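Local structure of 3-oxoacyl-(acyl-carrier protein) synthase II (Thermus thermophilus, 1J3N) at residues 264-267 against 268-271; 216-220 against 221-225; 303-306 against 307-311. The protein probably catalyses, as a homodimeric beta-ketoacyl-ACP synthase of the thiolase superfamily, the condensation step that lengthens fatty acyl chains carried on acyl-carrier protein. One frame throughout, in Å; residues are numbered along the deposited sequence.

Interaction 1. Residues 264-267 against 268-271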
# COMPACT_ATOMS: atom_id res chain seq x y z
N ALA A 264 -5.45 -8.69 -14.90
CA ALA A 264 -6.70 -9.37 -14.59
C ALA A 264 -6.59 -10.75 -15.24
O ALA A 264 -7.55 -11.24 -15.82
CB ALA A 264 -7.90 -8.59 -15.16
N HIS A 265 -5.42 -11.37 -15.11
CA HIS A 265 -5.16 -12.67 -15.74
C HIS A 265 -4.87 -13.88 -14.85
O HIS A 265 -5.59 -14.88 -14.91
CB HIS A 265 -4.00 -12.51 -16.73
CG HIS A 265 -3.65 -13.77 -17.46
ND1 HIS A 265 -4.51 -14.39 -18.33
CD2 HIS A 265 -2.53 -14.54 -17.43
CE1 HIS A 265 -3.95 -15.49 -18.81
NE2 HIS A 265 -2.74 -15.60 -18.27
N HIS A 266 -3.81 -13.81 -14.06
CA HIS A 266 -3.42 -14.94 -13.22
C HIS A 266 -2.61 -14.42 -12.03
O HIS A 266 -1.99 -13.36 -12.11
CB HIS A 266 -2.59 -15.91 -14.07
CG HIS A 266 -2.21 -17.18 -13.37
ND1 HIS A 266 -0.97 -17.37 -12.79
CD2 HIS A 266 -2.88 -18.34 -13.19
CE1 HIS A 266 -0.90 -18.59 -12.29
NE2 HIS A 266 -2.05 -19.20 -12.52
N ILE A 267 -2.63 -15.16 -10.93
CA ILE A 267 -1.90 -14.76 -9.72
C ILE A 267 -0.41 -14.46 -9.90
O ILE A 267 0.08 -13.46 -9.38
CB ILE A 267 -2.04 -15.81 -8.59
CG1 ILE A 267 -1.71 -17.21 -9.13
CG2 ILE A 267 -3.44 -15.78 -8.01
CD1 ILE A 267 -1.81 -18.33 -8.08
N THR A 268 0.31 -15.31 -10.62
CA THR A 268 1.75 -15.11 -10.79
C THR A 268 2.23 -15.01 -12.24
O THR A 268 3.31 -14.49 -12.50
CB THR A 268 2.54 -16.22 -10.08
OG1 THR A 268 2.33 -17.47 -10.75
CG2 THR A 268 2.08 -16.35 -8.63
N GLU A 269 1.43 -15.52 -13.17
CA GLU A 269 1.78 -15.48 -14.59
C GLU A 269 1.29 -14.21 -15.27
O GLU A 269 0.12 -13.87 -15.18
CB GLU A 269 1.18 -16.69 -15.31
CG GLU A 269 1.95 -17.98 -15.10
CD GLU A 269 3.24 -18.01 -15.88
OE1 GLU A 269 3.18 -18.00 -17.13
OE2 GLU A 269 4.31 -18.04 -15.25
N PRO A 270 2.18 -13.49 -15.95
CA PRO A 270 1.72 -12.27 -16.62
C PRO A 270 1.01 -12.67 -17.91
O PRO A 270 1.21 -13.79 -18.41
CB PRO A 270 3.02 -11.54 -16.89
CG PRO A 270 3.93 -12.67 -17.25
CD PRO A 270 3.61 -13.73 -16.21
N HIS A 271 0.19 -11.77 -18.43
CA HIS A 271 -0.51 -12.03 -19.68
C HIS A 271 0.59 -12.32 -20.71
O HIS A 271 1.45 -11.48 -20.96
CB HIS A 271 -1.33 -10.80 -20.07
CG HIS A 271 -2.38 -11.08 -21.11
ND1 HIS A 271 -2.07 -11.36 -22.42
CD2 HIS A 271 -3.72 -11.17 -21.00
CE1 HIS A 271 -3.19 -11.61 -23.08
NE2 HIS A 271 -4.20 -11.50 -22.25
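Both His265 and His266 carry CG anti to the backbone N (chi1 -179° and -175°), so that the His265 ring meets Glu269 and His271, and that of His266 meets Thr268 and Glu269, on the returning limb of the loop. The loop is an irregular chain reversal joining strand 253-262 to helix 275-288 in the C-terminal half of the ketoacyl synthase fold. Its tip is held by a side-chain-to-backbone bond: His266 ND1 accepts the N-H of Glu269 at 3.1 Å, nearly straight (158°) and close to the ring plane. Histidine suits this place because ND1, next to CG in the ring, is an acceptor close enough to its own backbone to meet the amide three residues on; the bond implies an unprotonated ND1, so a neutral ring would probably carry its hydrogen on NE2. Ile267 CG1 lies over one face of the His266 ring, 3.5 Å above its plane and displaced toward the rim. Glu269 runs beside the ring with CB 3.4 Å from His266 ND1. Around the tip, Ile267 packs on His143 of the second subunit and Thr268 on Pro133 of the second subunit, placing the turn at the dimer contact. At the open end His265 directs its edge at the main chain, with CD2 3.5 Å from Glu269 O.

Interaction 2. Residues 216-220 against 221-225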
# COMPACT_ATOMS: atom_id res chain seq x y z
N ALA A 216 23.71 -15.32 -14.14
CA ALA A 216 22.37 -15.86 -13.92
C ALA A 216 21.26 -14.95 -14.47
O ALA A 216 20.43 -15.40 -15.25
CB ALA A 216 22.15 -16.14 -12.43
N SER A 217 21.25 -13.69 -14.05
CA SER A 217 20.24 -12.74 -14.54
C SER A 217 20.64 -12.30 -15.94
O SER A 217 21.52 -11.46 -16.12
CB SER A 217 20.15 -11.53 -13.62
OG SER A 217 19.20 -10.61 -14.12
N ARG A 218 19.96 -12.85 -16.95
CA ARG A 218 20.27 -12.56 -18.35
C ARG A 218 18.99 -12.35 -19.16
O ARG A 218 18.62 -13.19 -19.99
CB ARG A 218 21.08 -13.73 -18.92
CG ARG A 218 20.39 -15.09 -18.76
CD ARG A 218 21.31 -16.25 -19.11
NE ARG A 218 22.10 -15.99 -20.31
CZ ARG A 218 23.34 -15.52 -20.30
NH1 ARG A 218 23.94 -15.28 -19.14
NH2 ARG A 218 23.98 -15.30 -21.43
N PRO A 219 18.30 -11.22 -18.94
CA PRO A 219 17.05 -10.93 -19.66
C PRO A 219 17.18 -10.82 -21.17
O PRO A 219 18.17 -10.30 -21.69
CB PRO A 219 16.59 -9.62 -19.02
CG PRO A 219 17.89 -8.96 -18.65
CD PRO A 219 18.70 -10.10 -18.08
N PHE A 220 16.17 -11.34 -21.86
CA PHE A 220 16.09 -11.33 -23.31
C PHE A 220 17.02 -12.33 -23.98
O PHE A 220 17.07 -12.40 -25.21
CB PHE A 220 16.34 -9.92 -23.84
CG PHE A 220 15.51 -8.86 -23.16
CD1 PHE A 220 14.12 -8.96 -23.12
CD2 PHE A 220 16.12 -7.79 -22.51
CE1 PHE A 220 13.35 -8.02 -22.44
CE2 PHE A 220 15.35 -6.84 -21.83
CZ PHE A 220 13.97 -6.96 -21.79
N THR A 221 17.77 -13.12 -23.20
CA THR A 221 18.65 -14.11 -23.80
C THR A 221 17.88 -15.42 -23.96
O THR A 221 16.89 -15.66 -23.27
CB THR A 221 19.89 -14.40 -22.95
OG1 THR A 221 19.49 -14.95 -21.69
CG2 THR A 221 20.71 -13.13 -22.74
N LEU A 222 18.36 -16.27 -24.86
CA LEU A 222 17.72 -17.56 -25.12
C LEU A 222 17.82 -18.50 -23.93
O LEU A 222 17.00 -19.39 -23.77
CB LEU A 222 18.37 -18.20 -26.34
CG LEU A 222 18.08 -17.56 -27.70
CD1 LEU A 222 19.16 -17.94 -28.71
CD2 LEU A 222 16.70 -18.00 -28.18
N SER A 223 18.84 -18.30 -23.09
CA SER A 223 19.05 -19.16 -21.92
C SER A 223 18.50 -18.62 -20.60
O SER A 223 18.81 -19.16 -19.53
CB SER A 223 20.54 -19.46 -21.76
OG SER A 223 21.30 -18.26 -21.72
N ARG A 224 17.67 -17.58 -20.66
CA ARG A 224 17.09 -16.98 -19.45
C ARG A 224 16.21 -18.00 -18.71
O ARG A 224 15.34 -18.62 -19.30
CB ARG A 224 16.28 -15.74 -19.83
CG ARG A 224 15.13 -15.97 -20.81
CD ARG A 224 14.51 -14.63 -21.21
NE ARG A 224 13.23 -14.73 -21.91
CZ ARG A 224 13.08 -14.84 -23.23
NH1 ARG A 224 14.14 -14.87 -24.03
NH2 ARG A 224 11.87 -14.90 -23.76
N ASP A 225 16.44 -18.16 -17.40
CA ASP A 225 15.69 -19.15 -16.62
C ASP A 225 15.14 -18.69 -15.26
O ASP A 225 15.18 -19.46 -14.30
CB ASP A 225 16.58 -20.37 -16.39
CG ASP A 225 17.66 -20.12 -15.33
OD1 ASP A 225 18.40 -19.12 -15.45
OD2 ASP A 225 17.76 -20.93 -14.38
O HOH W 1 17.75 -15.90 -16.03
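Arg218 O is gripped twice by Thr221: the hydroxyl OG1 donates to it at 2.6 Å, tilted somewhat from the carbonyl plane, and the Thr221 N-H adds the weak backbone bond of a turn at 3.3 Å. Threonine suits the place because its OG1, set between the backbone N and the carbonyl carbon (chi1 63°), is brought to Arg218 O and within 3.1 Å of Arg218 CG. The side chains of Arg218 and Thr221 cross at about a right angle. Arg218 bends at chi3, bringing NE 2.8 Å from Ser223 OG in a weak, poorly aligned bond (117°). The stronger polar partners lie outside the two turns: Arg218 NH1 donates to Lys215 O, and Asp368 takes both a salt bridge from Arg218 NH2 and a hydrogen bond with Ser223 OG. Two consecutive beta turns organise this segment between helix 213-216 and strand 232-240, type II from Arg218 to Thr221 and type I from Thr221 to Arg224. Pro219 fits the second position of the first turn, and Phe220 takes the third with a positive phi (74°), a place more often filled by glycine. Thr221 O receives Arg224 N weakly and Arg224 NH1 at 3.0 Å, the latter from above the carbonyl plane; NH1 also forms a salt bridge with Asp370. Asp225 is held by Ser207 OG and Thr208 N through its carboxylate, while its backbone N donates to a water at 2.9 Å that also bonds Ala216 O.

Interaction 3. Residues 303-306 against 307-311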
# COMPACT_ATOMS: atom_id res chain seq x y z
N THR A 303 12.83 -9.21 -16.13
CA THR A 303 13.37 -9.90 -14.97
C THR A 303 14.15 -11.15 -15.33
O THR A 303 14.74 -11.80 -14.46
CB THR A 303 12.24 -10.30 -14.01
OG1 THR A 303 11.43 -11.32 -14.62
CG2 THR A 303 11.36 -9.08 -13.70
N SER A 304 14.17 -11.47 -16.63
CA SER A 304 14.87 -12.63 -17.17
C SER A 304 14.05 -13.92 -17.09
O SER A 304 14.56 -14.97 -16.68
CB SER A 304 16.22 -12.83 -16.47
OG SER A 304 17.02 -13.78 -17.15
N THR A 305 12.78 -13.83 -17.48
CA THR A 305 11.91 -15.00 -17.47
C THR A 305 11.39 -15.21 -18.89
O THR A 305 11.16 -14.25 -19.62
CB THR A 305 10.69 -14.83 -16.53
OG1 THR A 305 9.82 -13.82 -17.06
CG2 THR A 305 11.14 -14.43 -15.12
N PRO A 306 11.22 -16.47 -19.30
CA PRO A 306 10.73 -16.78 -20.64
C PRO A 306 9.45 -16.02 -21.02
O PRO A 306 9.47 -15.20 -21.95
CB PRO A 306 10.51 -18.29 -20.59
CG PRO A 306 11.61 -18.74 -19.69
CD PRO A 306 11.57 -17.71 -18.57
N VAL A 307 8.36 -16.28 -20.31
CA VAL A 307 7.07 -15.63 -20.60
C VAL A 307 7.05 -14.12 -20.37
O VAL A 307 6.54 -13.37 -21.20
CB VAL A 307 5.94 -16.26 -19.75
CG1 VAL A 307 4.61 -15.59 -20.08
CG2 VAL A 307 5.86 -17.75 -20.02
N GLY A 308 7.60 -13.69 -19.24
CA GLY A 308 7.62 -12.27 -18.93
C GLY A 308 8.43 -11.41 -19.90
O GLY A 308 7.93 -10.43 -20.43
N ASP A 309 9.70 -11.76 -20.11
CA ASP A 309 10.55 -11.00 -21.01
C ASP A 309 9.92 -10.85 -22.40
O ASP A 309 10.09 -9.83 -23.06
CB ASP A 309 11.93 -11.66 -21.12
CG ASP A 309 12.83 -11.35 -19.93
OD1 ASP A 309 12.29 -11.08 -18.83
OD2 ASP A 309 14.07 -11.39 -20.09
N ARG A 310 9.19 -11.87 -22.84
CA ARG A 310 8.53 -11.84 -24.15
C ARG A 310 7.24 -11.00 -24.14
O ARG A 310 6.95 -10.27 -25.10
CB ARG A 310 8.20 -13.26 -24.61
CG ARG A 310 7.40 -13.35 -25.90
CD ARG A 310 7.30 -14.79 -26.38
NE ARG A 310 6.58 -14.92 -27.64
CZ ARG A 310 5.28 -15.20 -27.72
NH1 ARG A 310 4.57 -15.40 -26.61
NH2 ARG A 310 4.69 -15.28 -28.90
N ALA A 311 6.47 -11.12 -23.07
CA ALA A 311 5.22 -10.37 -22.95
C ALA A 311 5.50 -8.88 -23.02
O ALA A 311 4.72 -8.12 -23.59
CB ALA A 311 4.54 -10.71 -21.63
O HOH W 2 10.37 -10.24 -17.62
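Asp309 reaches back from the first turn of helix 306-324 and binds two successive amides of the loop before it. Its OD1 accepts Ser304 N at 2.9 Å on the syn side and close to the carboxylate plane, and Thr305 N at 3.1 Å from well above that plane, the straighter of the two bonds (159°). A short aspartate suits the place, and with CG anti to its own carbonyl carbon (chi1 -79°) its carboxylate is set beside the loop amides. The opposite exchange runs through the backbone, Asp309 N donating to Thr305 O at 2.9 Å. Thr305 adds its hydroxyl: OG1 accepts Gly308 N at 3.1 Å, a weak bond, and comes within 3.3 Å of Gly308 CA, an approach eased by the absence of a side chain there. Pro306 opens the helix, a place where its missing N-H costs nothing, and its O takes a weak bond from Arg310 N. Farther out, Asp309 OD2 accepts the amide of Phe220, while Arg224 donates NE to Thr305 O and NH2 to Pro306 O. Arg310, with an extended chain, forms a salt bridge through NE with Glu372. A negative carboxylate near a helix start would probably be favoured by the helix dipole. The arrangement is a threonine N-cap reinforced by an aspartate of the first turn, at the beta-to-alpha junction between strand 297-299 and helix 306-324 of the thiolase-type fold.

Interaction 2 is the buried contact, interaction 3 partly buried and interaction 1 a surface turn near the second subunit. Helix 306-324 joins them: its first turn meets 216-225 through polar groups, the centres of interactions 2 and 3 being about 9 Å apart, and meets 264-271 through packing, where Pro270 CG lies 4.1 Å from Val307 CG1 and His271 O 3.3 Å from Ala311 CB. Interactions 1 and 2 do not touch, their nearest atoms being about 11 Å apart. Chemistry follows place: a threonine hydroxyl, arginines and carboxylates satisfy main-chain groups in the buried turns, a neutral capping hydroxyl and an aspartate serve the helix start, and within the surface loop one histidine-to-amide bond crosses between the limbs.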